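Peptidase S9 prolyl oligopeptidase catalytic domain-containing protein (Pyrococcus horikoshii, PDB 4HXF) probably acts as a serine peptidase of the acylaminoacyl peptidase type, cleaving substrates that gain access to the interior of its self-compartmentalizing hexamer. Local coordinates at residues A[359-370]-A[407-416]; A[455-463]-A[475-484]. One frame throughout, in Å; residues are numbered along the deposited sequence.

In the fold
Both contacts lie in the alpha/beta-hydrolase domain and share its eight-stranded mixed sheet, their centres about 15 Å apart. Contact 1 comes first along the chain and closes before contact 2 opens. It joins strands 361-368 and 409-413, an antiparallel pair one strand in from the end of the sheet, whereas contact 2 joins strand 460-465 to the end of helix 467-478 and the run into strand 484-488. Strand 378-384 lies between the two, flanked by 409-413 and 460-465. The contacts touch where Tyr409 packs on Ala455. Together they span the passage from the antiparallel edge to the parallel centre of the sheet, where strand 460-465 leads to Ser466 of the inhibitor pocket.

Contact 1 (A[359-370]-A[407-416]); sequences IDLELDGWYIKP and GYYIVYVNPR
Trp366 and Tyr412, a hydrogen-bonded pair of antiparallel strands 361-368 and 409-413, lay their side chains across each other on one face of the sheet. Tyr412 CG sits between its own backbone N and carbonyl carbon (chi1 58°), which swings the ring back over the neighbouring strand, where Trp366 CB lies over one face, 3.8 Å from the centroid of the Tyr412 ring. The ring planes are only 21° apart but slid so far that they barely overlap. Farther out, the edge of the indole meets the Asn414 amide, with Trp366 CH2 3.5 Å from Asn414 ND2 and the two planes steeply inclined.

Beneath this cluster Trp366 N donates to Tyr412 O at 2.8 Å, and Tyr412 N answers to Trp366 O; Ile368 and Ile410 form the next such pair, their side chains meeting on the same face. Where the pairing ends, Pro370 CD stands over the centre of the Tyr409 ring, 3.9 Å from its centroid. Lys369 runs alongside that ring, and the Tyr409 hydroxyl is held by Glu452.

At the other end the bent chain of Arg416 brings its guanidinium to Asp360. NH1 of Arg416 reaches the syn lone pair of Asp360 OD1 at 2.9 Å, nearly straight (172°) and in the guanidinium plane, while Leu361 CD1 covers one guanidinium face, 3.5 Å from Arg416 CZ. Asp440 takes Arg416 NH2 and Arg428 takes Asp360 OD2, so the ion pair belongs to a wider charge network that probably favours the ionised forms and fixes the guanidinium's rotation.

Contact 2 (A[455-463]-A[475-484]); sequences ADRERIGIT and ALTQSDLFKA
The contact closes the beta-alpha-beta unit of strand 460-465, helix 467-478 and strand 484-488, bringing the start of its first strand against the end of the helix and the loop that follows. Ile462 is the hub. Its CG2 lies over one face of Phe482, 4.0 Å from the ring centroid and offset toward the rim, and Leu481 CB covers the opposite face. With CG1 anti to the backbone N (chi1 -171°), Ile462 sends CD1 to the helix, 3.8 Å from Ala475 CB, while the Ile462 and Leu476 side chains slide past each other in opposite directions, Ile462 CG2 3.6 Å from Leu476 CD1. Ile460 adds its CG2 near Phe482 CD2 and its CD1 against Leu481 CD1.

These apolar groups fill the angle between sheet and helix in the alpha/beta-hydrolase fold, just before strand 460-465 runs into the GxSxG sequence around Ser466, which fits a nucleophile elbow. Here the returning chain comes alongside strand 460-465: Lys483 N donates to Ile460 O at 2.8 Å and Ile462 N to Ala484 O at 3.2 Å.

Toward the surface, a type I turn from Asp456 to Arg459 brings Glu458 to Lys483. Asp456 OD1 accepts from Glu458 N in an Asx turn, and OD2 is gripped side-on by Arg459 NE and NH2. Lys483 bends at chi2 and chi4, passing its methylenes over Glu458 O and bringing NZ to 3.4 Å from Glu458 OE1, a salt bridge whose hydrogen bond is weak. One water takes hydrogen bonds from Lys483 NZ and Ile460 N and gives them to Arg457 O and Leu481 O.

Contact 1 (A[359-370]-A[407-416])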
loop_
_atom_site.group_PDB
_atom_site.type_symbol
_atom_site.label_atom_id
_atom_site.label_comp_id
_atom_site.label_asym_id
_atom_site.label_seq_id
_atom_site.Cartn_x
_atom_site.Cartn_y
_atom_site.Cartn_z
ATOM N N ILE A 359 -42.685 52.567 -1.808
ATOM C CA ILE A 359 -42.548 53.573 -2.884
ATOM C C ILE A 359 -43.910 53.457 -3.650
ATOM O O ILE A 359 -44.986 53.686 -3.053
ATOM C CB ILE A 359 -41.247 53.449 -3.735
ATOM C CG1 ILE A 359 -39.993 53.391 -2.825
ATOM C CG2 ILE A 359 -41.134 54.673 -4.715
ATOM C CD1 ILE A 359 -38.705 53.166 -3.631
ATOM N N ASP A 360 -43.832 52.975 -4.878
ATOM C CA ASP A 360 -44.913 52.781 -5.815
ATOM C C ASP A 360 -45.516 51.372 -5.848
ATOM O O ASP A 360 -46.410 51.152 -6.573
ATOM C CB ASP A 360 -44.433 53.199 -7.260
ATOM C CG ASP A 360 -43.174 52.452 -7.763
ATOM O OD1 ASP A 360 -42.377 51.973 -6.947
ATOM O OD2 ASP A 360 -42.975 52.406 -8.999
ATOM N N LEU A 361 -45.052 50.414 -5.023
ATOM C CA LEU A 361 -45.494 49.034 -5.174
ATOM C C LEU A 361 -46.031 48.518 -3.847
ATOM O O LEU A 361 -45.761 49.068 -2.826
ATOM C CB LEU A 361 -44.297 48.174 -5.555
ATOM C CG LEU A 361 -43.663 48.371 -6.954
ATOM C CD1 LEU A 361 -42.456 47.497 -7.192
ATOM C CD2 LEU A 361 -44.801 48.143 -7.983
ATOM N N GLU A 362 -46.766 47.435 -3.936
ATOM C CA GLU A 362 -47.138 46.589 -2.774
ATOM C C GLU A 362 -46.423 45.265 -2.920
ATOM O O GLU A 362 -46.405 44.678 -3.999
ATOM C CB GLU A 362 -48.662 46.452 -2.633
ATOM C CG GLU A 362 -49.074 45.693 -1.352
ATOM C CD GLU A 362 -50.585 45.640 -1.121
ATOM O OE1 GLU A 362 -51.141 44.515 -1.180
ATOM O OE2 GLU A 362 -51.182 46.730 -1.048
ATOM N N LEU A 363 -45.717 44.795 -1.864
ATOM C CA LEU A 363 -44.792 43.637 -1.965
ATOM C C LEU A 363 -45.124 42.609 -0.895
ATOM O O LEU A 363 -45.874 42.892 0.089
ATOM C CB LEU A 363 -43.334 44.131 -1.677
ATOM C CG LEU A 363 -42.773 45.227 -2.576
ATOM C CD1 LEU A 363 -41.264 45.445 -2.232
ATOM C CD2 LEU A 363 -42.867 44.872 -3.981
ATOM N N ASP A 364 -44.567 41.416 -1.111
ATOM C CA ASP A 364 -44.655 40.317 -0.186
ATOM C C ASP A 364 -43.470 40.275 0.781
ATOM O O ASP A 364 -42.312 40.378 0.362
ATOM C CB ASP A 364 -44.655 39.009 -0.962
ATOM C CG ASP A 364 -45.994 38.757 -1.703
ATOM O OD1 ASP A 364 -47.078 39.053 -1.209
ATOM O OD2 ASP A 364 -45.866 38.171 -2.794
ATOM N N GLY A 365 -43.809 40.115 2.071
ATOM C CA GLY A 365 -42.803 39.791 3.100
ATOM C C GLY A 365 -43.335 38.608 3.887
ATOM O O GLY A 365 -44.511 38.189 3.828
ATOM N N TRP A 366 -42.402 37.981 4.568
ATOM C CA TRP A 366 -42.683 36.959 5.581
ATOM C C TRP A 366 -41.865 37.123 6.860
ATOM O O TRP A 366 -40.764 37.675 6.814
ATOM C CB TRP A 366 -42.422 35.521 5.073
ATOM C CG TRP A 366 -43.228 35.105 3.855
ATOM C CD1 TRP A 366 -44.362 34.352 3.836
ATOM C CD2 TRP A 366 -42.971 35.437 2.455
ATOM N NE1 TRP A 366 -44.888 34.231 2.555
ATOM C CE2 TRP A 366 -44.056 34.840 1.680
ATOM C CE3 TRP A 366 -42.002 36.180 1.785
ATOM C CZ2 TRP A 366 -44.126 34.972 0.347
ATOM C CZ3 TRP A 366 -42.095 36.302 0.387
ATOM C CH2 TRP A 366 -43.094 35.704 -0.289
ATOM N N TYR A 367 -42.415 36.614 7.968
ATOM C CA TYR A 367 -41.583 36.509 9.149
ATOM C C TYR A 367 -41.909 35.338 9.983
ATOM O O TYR A 367 -42.981 34.758 9.854
ATOM C CB TYR A 367 -41.734 37.791 9.971
ATOM C CG TYR A 367 -43.026 37.985 10.682
ATOM C CD1 TYR A 367 -44.059 38.750 10.082
ATOM C CD2 TYR A 367 -43.225 37.563 11.982
ATOM C CE1 TYR A 367 -45.223 38.982 10.723
ATOM C CE2 TYR A 367 -44.421 37.851 12.608
ATOM C CZ TYR A 367 -45.390 38.575 11.973
ATOM O OH TYR A 367 -46.558 38.891 12.673
ATOM N N ILE A 368 -40.914 34.922 10.767
ATOM C CA ILE A 368 -41.085 33.852 11.737
ATOM C C ILE A 368 -40.850 34.418 13.106
ATOM O O ILE A 368 -39.877 35.108 13.364
ATOM C CB ILE A 368 -40.096 32.690 11.519
ATOM C CG1 ILE A 368 -40.324 31.980 10.176
ATOM C CG2 ILE A 368 -40.140 31.717 12.688
ATOM C CD1 ILE A 368 -39.161 31.144 9.664
ATOM N N LYS A 369 -41.782 34.114 13.996
ATOM C CA LYS A 369 -41.740 34.566 15.413
ATOM C C LYS A 369 -41.270 33.388 16.308
ATOM O O LYS A 369 -41.772 32.242 16.189
ATOM C CB LYS A 369 -43.099 35.076 15.878
ATOM C CG LYS A 369 -43.034 35.562 17.311
ATOM C CD LYS A 369 -44.444 35.937 17.748
ATOM C CE LYS A 369 -44.476 36.671 19.082
ATOM N NZ LYS A 369 -45.850 37.142 19.594
ATOM N N PRO A 370 -40.168 33.614 17.074
ATOM C CA PRO A 370 -39.657 32.574 17.958
ATOM C C PRO A 370 -40.527 32.437 19.194
ATOM O O PRO A 370 -41.439 33.237 19.427
ATOM C CB PRO A 370 -38.274 33.131 18.325
ATOM C CG PRO A 370 -38.522 34.579 18.428
ATOM C CD PRO A 370 -39.396 34.865 17.233
ATOM N N GLY A 407 -34.233 31.574 19.125
ATOM C CA GLY A 407 -34.851 32.708 19.809
ATOM C C GLY A 407 -34.807 33.984 18.954
ATOM O O GLY A 407 -35.000 35.088 19.490
ATOM N N TYR A 408 -34.632 33.832 17.641
ATOM C CA TYR A 408 -34.630 35.000 16.735
ATOM C C TYR A 408 -35.891 35.113 15.876
ATOM O O TYR A 408 -36.386 34.113 15.378
ATOM C CB TYR A 408 -33.430 35.034 15.769
ATOM C CG TYR A 408 -32.032 35.000 16.347
ATOM C CD1 TYR A 408 -31.472 33.839 16.890
ATOM C CD2 TYR A 408 -31.275 36.169 16.413
ATOM C CE1 TYR A 408 -30.224 33.815 17.484
ATOM C CE2 TYR A 408 -30.002 36.131 17.013
ATOM C CZ TYR A 408 -29.488 34.996 17.486
ATOM O OH TYR A 408 -28.235 34.985 18.037
ATOM N N TYR A 409 -36.394 36.327 15.761
ATOM C CA TYR A 409 -37.275 36.644 14.636
ATOM C C TYR A 409 -36.476 36.486 13.352
ATOM O O TYR A 409 -35.311 36.868 13.278
ATOM C CB TYR A 409 -37.782 38.082 14.681
ATOM C CG TYR A 409 -38.994 38.299 15.582
ATOM C CD1 TYR A 409 -38.815 38.707 16.900
ATOM C CD2 TYR A 409 -40.290 38.128 15.095
ATOM C CE1 TYR A 409 -39.912 39.022 17.705
ATOM C CE2 TYR A 409 -41.382 38.401 15.891
ATOM C CZ TYR A 409 -41.174 38.847 17.198
ATOM O OH TYR A 409 -42.355 39.120 17.923
ATOM N N ILE A 410 -37.144 36.031 12.320
ATOM C CA ILE A 410 -36.592 35.926 10.968
ATOM C C ILE A 410 -37.542 36.753 10.075
ATOM O O ILE A 410 -38.791 36.619 10.163
ATOM C CB ILE A 410 -36.660 34.464 10.479
ATOM C CG1 ILE A 410 -36.088 33.485 11.537
ATOM C CG2 ILE A 410 -36.017 34.284 9.120
ATOM C CD1 ILE A 410 -34.609 33.744 11.925
ATOM N N VAL A 411 -36.936 37.634 9.283
ATOM C CA VAL A 411 -37.744 38.470 8.381
ATOM C C VAL A 411 -37.115 38.470 7.011
ATOM O O VAL A 411 -35.921 38.556 6.845
ATOM C CB VAL A 411 -37.984 39.889 8.918
ATOM C CG1 VAL A 411 -36.789 40.693 9.112
ATOM C CG2 VAL A 411 -38.990 40.671 7.980
ATOM N N TYR A 412 -37.941 38.411 5.992
ATOM C CA TYR A 412 -37.434 38.340 4.615
ATOM C C TYR A 412 -38.544 38.751 3.584
ATOM O O TYR A 412 -39.747 38.533 3.835
ATOM C CB TYR A 412 -36.927 36.941 4.314
ATOM C CG TYR A 412 -37.873 35.742 4.457
ATOM C CD1 TYR A 412 -38.005 35.041 5.642
ATOM C CD2 TYR A 412 -38.643 35.338 3.408
ATOM C CE1 TYR A 412 -38.879 33.996 5.709
ATOM C CE2 TYR A 412 -39.491 34.202 3.494
ATOM C CZ TYR A 412 -39.543 33.548 4.682
ATOM O OH TYR A 412 -40.410 32.457 4.694
ATOM N N VAL A 413 -38.116 39.435 2.512
ATOM C CA VAL A 413 -39.100 39.921 1.534
ATOM C C VAL A 413 -38.642 39.577 0.139
ATOM O O VAL A 413 -37.492 39.205 -0.099
ATOM C CB VAL A 413 -39.328 41.481 1.659
ATOM C CG1 VAL A 413 -39.578 41.823 3.189
ATOM C CG2 VAL A 413 -38.104 42.330 1.050
ATOM N N ASN A 414 -39.565 39.816 -0.827
ATOM C CA ASN A 414 -39.180 39.755 -2.252
ATOM C C ASN A 414 -39.159 41.189 -2.815
ATOM O O ASN A 414 -40.209 41.741 -3.222
ATOM C CB ASN A 414 -40.158 38.873 -3.020
ATOM C CG ASN A 414 -39.862 37.390 -2.880
ATOM O OD1 ASN A 414 -38.685 37.010 -2.759
ATOM N ND2 ASN A 414 -40.914 36.506 -2.958
ATOM N N PRO A 415 -37.988 41.826 -2.824
ATOM C CA PRO A 415 -37.971 43.227 -3.323
ATOM C C PRO A 415 -38.127 43.210 -4.830
ATOM O O PRO A 415 -37.990 42.130 -5.488
ATOM C CB PRO A 415 -36.562 43.705 -2.971
ATOM C CG PRO A 415 -35.789 42.474 -2.815
ATOM C CD PRO A 415 -36.674 41.337 -2.336
ATOM N N ARG A 416 -38.380 44.355 -5.438
ATOM C CA ARG A 416 -38.298 44.417 -6.888
ATOM C C ARG A 416 -36.935 43.949 -7.381
ATOM O O ARG A 416 -35.896 44.025 -6.726
ATOM C CB ARG A 416 -38.599 45.867 -7.365
ATOM C CG ARG A 416 -37.421 46.890 -7.151
ATOM C CD ARG A 416 -37.957 48.316 -7.269
ATOM N NE ARG A 416 -38.830 48.597 -6.135
ATOM C CZ ARG A 416 -39.799 49.465 -6.105
ATOM N NH1 ARG A 416 -40.042 50.280 -7.144
ATOM N NH2 ARG A 416 -40.531 49.594 -5.038
HETATM O O HOH W 1 -42.932 41.148 -3.420
#

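Contact 2 (A[455-463]-A[475-484])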
loop_
_atom_site.group_PDB
_atom_site.type_symbol
_atom_site.label_atom_id
_atom_site.label_comp_id
_atom_site.label_asym_id
_atom_site.label_seq_id
_atom_site.Cartn_x
_atom_site.Cartn_y
_atom_site.Cartn_z
ATOM N N ALA A 455 -40.421 42.431 18.645
ATOM C CA ALA A 455 -39.220 42.436 17.841
ATOM C C ALA A 455 -38.388 43.614 18.366
ATOM O O ALA A 455 -38.901 44.712 18.510
ATOM C CB ALA A 455 -39.563 42.571 16.340
ATOM N N ASP A 456 -37.151 43.323 18.791
ATOM C CA ASP A 456 -36.241 44.324 19.361
ATOM C C ASP A 456 -35.549 45.130 18.282
ATOM O O ASP A 456 -34.602 44.630 17.639
ATOM C CB ASP A 456 -35.182 43.633 20.207
ATOM C CG ASP A 456 -34.375 44.579 21.059
ATOM O OD1 ASP A 456 -34.462 45.800 20.864
ATOM O OD2 ASP A 456 -33.735 44.112 22.011
ATOM N N ARG A 457 -36.043 46.358 18.075
ATOM C CA ARG A 457 -35.503 47.255 17.083
ATOM C C ARG A 457 -34.047 47.561 17.298
ATOM O O ARG A 457 -33.399 47.996 16.361
ATOM C CB ARG A 457 -36.283 48.599 17.091
ATOM C CG ARG A 457 -37.732 48.583 16.697
ATOM C CD ARG A 457 -38.431 49.911 17.067
ATOM N NE ARG A 457 -39.697 50.117 16.344
ATOM C CZ ARG A 457 -40.805 49.403 16.543
ATOM N NH1 ARG A 457 -41.908 49.650 15.815
ATOM N NH2 ARG A 457 -40.815 48.429 17.447
ATOM N N GLU A 458 -33.530 47.400 18.518
ATOM C CA GLU A 458 -32.170 47.640 18.822
ATOM C C GLU A 458 -31.253 46.435 18.549
ATOM O O GLU A 458 -30.045 46.529 18.694
ATOM C CB GLU A 458 -32.010 48.116 20.293
ATOM C CG GLU A 458 -32.623 49.517 20.463
ATOM C CD GLU A 458 -32.079 50.585 19.445
ATOM O OE1 GLU A 458 -30.792 50.698 19.178
ATOM O OE2 GLU A 458 -32.973 51.286 18.840
ATOM N N ARG A 459 -31.815 45.288 18.130
ATOM C CA ARG A 459 -30.969 44.127 17.801
ATOM C C ARG A 459 -31.467 43.491 16.500
ATOM O O ARG A 459 -31.929 42.336 16.477
ATOM C CB ARG A 459 -30.981 43.101 18.936
ATOM C CG ARG A 459 -30.261 43.574 20.243
ATOM C CD ARG A 459 -30.269 42.424 21.254
ATOM N NE ARG A 459 -31.622 42.231 21.755
ATOM C CZ ARG A 459 -32.083 41.126 22.310
ATOM N NH1 ARG A 459 -31.314 40.075 22.505
ATOM N NH2 ARG A 459 -33.328 41.103 22.716
ATOM N N ILE A 460 -31.275 44.233 15.402
ATOM C CA ILE A 460 -31.582 43.756 14.045
ATOM C C ILE A 460 -30.286 43.494 13.293
ATOM O O ILE A 460 -29.440 44.386 13.233
ATOM C CB ILE A 460 -32.395 44.759 13.258
ATOM C CG1 ILE A 460 -33.675 45.137 14.073
ATOM C CG2 ILE A 460 -32.802 44.127 11.871
ATOM C CD1 ILE A 460 -34.519 46.243 13.364
ATOM N N GLY A 461 -30.136 42.292 12.761
ATOM C CA GLY A 461 -28.987 41.946 11.936
ATOM C C GLY A 461 -29.467 41.626 10.539
ATOM O O GLY A 461 -30.699 41.537 10.276
ATOM N N ILE A 462 -28.547 41.441 9.620
ATOM C CA ILE A 462 -28.834 41.179 8.241
ATOM C C ILE A 462 -27.830 40.239 7.649
ATOM O O ILE A 462 -26.639 40.189 8.040
ATOM C CB ILE A 462 -28.898 42.484 7.425
ATOM C CG1 ILE A 462 -29.408 42.240 6.018
ATOM C CG2 ILE A 462 -27.559 43.294 7.527
ATOM C CD1 ILE A 462 -29.811 43.555 5.293
ATOM N N THR A 463 -28.307 39.316 6.835
ATOM C CA THR A 463 -27.442 38.344 6.171
ATOM C C THR A 463 -27.950 37.979 4.765
ATOM O O THR A 463 -29.147 38.083 4.509
ATOM C CB THR A 463 -27.311 37.052 7.017
ATOM O OG1 THR A 463 -26.343 36.146 6.467
ATOM C CG2 THR A 463 -28.698 36.290 7.214
ATOM N N ALA A 475 -26.097 47.391 2.921
ATOM C CA ALA A 475 -26.898 47.810 4.055
ATOM C C ALA A 475 -26.022 48.359 5.200
ATOM O O ALA A 475 -26.329 49.406 5.828
ATOM C CB ALA A 475 -27.692 46.621 4.594
ATOM N N LEU A 476 -24.879 47.704 5.406
ATOM C CA LEU A 476 -24.024 48.154 6.528
ATOM C C LEU A 476 -23.304 49.435 6.164
ATOM O O LEU A 476 -22.892 50.215 7.031
ATOM C CB LEU A 476 -22.991 47.093 6.899
ATOM C CG LEU A 476 -23.433 46.121 7.986
ATOM C CD1 LEU A 476 -24.828 45.580 7.963
ATOM C CD2 LEU A 476 -22.283 45.105 8.304
ATOM N N THR A 477 -23.194 49.713 4.872
ATOM C CA THR A 477 -22.607 50.969 4.428
ATOM C C THR A 477 -23.608 52.105 4.266
ATOM O O THR A 477 -23.254 53.279 4.242
ATOM C CB THR A 477 -21.859 50.900 3.076
ATOM O OG1 THR A 477 -22.768 50.690 2.003
ATOM C CG2 THR A 477 -20.691 49.894 3.040
ATOM N N GLN A 478 -24.940 51.787 4.205
ATOM C CA GLN A 478 -25.915 52.815 3.881
ATOM C C GLN A 478 -26.924 53.062 5.001
ATOM O O GLN A 478 -27.699 54.012 4.903
ATOM C CB GLN A 478 -26.694 52.380 2.658
ATOM C CG GLN A 478 -25.857 52.182 1.383
ATOM C CD GLN A 478 -25.112 53.425 0.985
ATOM O OE1 GLN A 478 -25.649 54.552 1.051
ATOM N NE2 GLN A 478 -23.850 53.228 0.489
ATOM N N SER A 479 -26.938 52.254 6.042
ATOM C CA SER A 479 -27.923 52.397 7.081
ATOM C C SER A 479 -27.235 52.188 8.408
ATOM O O SER A 479 -26.213 51.477 8.484
ATOM C CB SER A 479 -28.938 51.304 6.914
ATOM O OG SER A 479 -29.955 51.182 7.914
ATOM N N ASP A 480 -27.783 52.794 9.417
ATOM C CA ASP A 480 -27.323 52.564 10.758
ATOM C C ASP A 480 -28.295 51.649 11.521
ATOM O O ASP A 480 -28.167 51.471 12.733
ATOM C CB ASP A 480 -27.136 53.917 11.513
ATOM C CG ASP A 480 -26.090 54.844 10.868
ATOM O OD1 ASP A 480 -25.058 54.363 10.364
ATOM O OD2 ASP A 480 -26.320 56.092 10.908
ATOM N N LEU A 481 -29.251 51.041 10.832
ATOM C CA LEU A 481 -30.201 50.203 11.501
ATOM C C LEU A 481 -29.632 48.912 12.072
ATOM O O LEU A 481 -30.064 48.466 13.092
ATOM C CB LEU A 481 -31.356 49.855 10.499
ATOM C CG LEU A 481 -32.550 49.033 11.006
ATOM C CD1 LEU A 481 -33.212 49.758 12.199
ATOM C CD2 LEU A 481 -33.509 48.817 9.802
ATOM N N PHE A 482 -28.648 48.307 11.400
ATOM C CA PHE A 482 -28.203 46.953 11.687
ATOM C C PHE A 482 -27.048 46.869 12.658
ATOM O O PHE A 482 -26.144 47.708 12.653
ATOM C CB PHE A 482 -27.840 46.237 10.394
ATOM C CG PHE A 482 -28.938 46.261 9.386
ATOM C CD1 PHE A 482 -28.994 47.220 8.402
ATOM C CD2 PHE A 482 -29.979 45.377 9.485
ATOM C CE1 PHE A 482 -30.010 47.327 7.514
ATOM C CE2 PHE A 482 -31.031 45.506 8.601
ATOM C CZ PHE A 482 -31.075 46.449 7.627
ATOM N N LYS A 483 -27.130 45.873 13.542
ATOM C CA LYS A 483 -26.155 45.719 14.645
ATOM C C LYS A 483 -25.018 44.720 14.284
ATOM O O LYS A 483 -24.014 44.664 14.959
ATOM C CB LYS A 483 -26.870 45.284 15.869
ATOM C CG LYS A 483 -27.759 46.408 16.431
ATOM C CD LYS A 483 -27.016 47.729 16.672
ATOM C CE LYS A 483 -27.900 48.695 17.491
ATOM N NZ LYS A 483 -29.110 49.075 16.670
ATOM N N ALA A 484 -25.250 43.900 13.278
ATOM C CA ALA A 484 -24.360 42.829 12.802
ATOM C C ALA A 484 -24.752 42.419 11.433
ATOM O O ALA A 484 -25.916 42.442 11.087
ATOM C CB ALA A 484 -24.466 41.610 13.744
HETATM O O HOH W 2 -30.930 47.189 15.370
#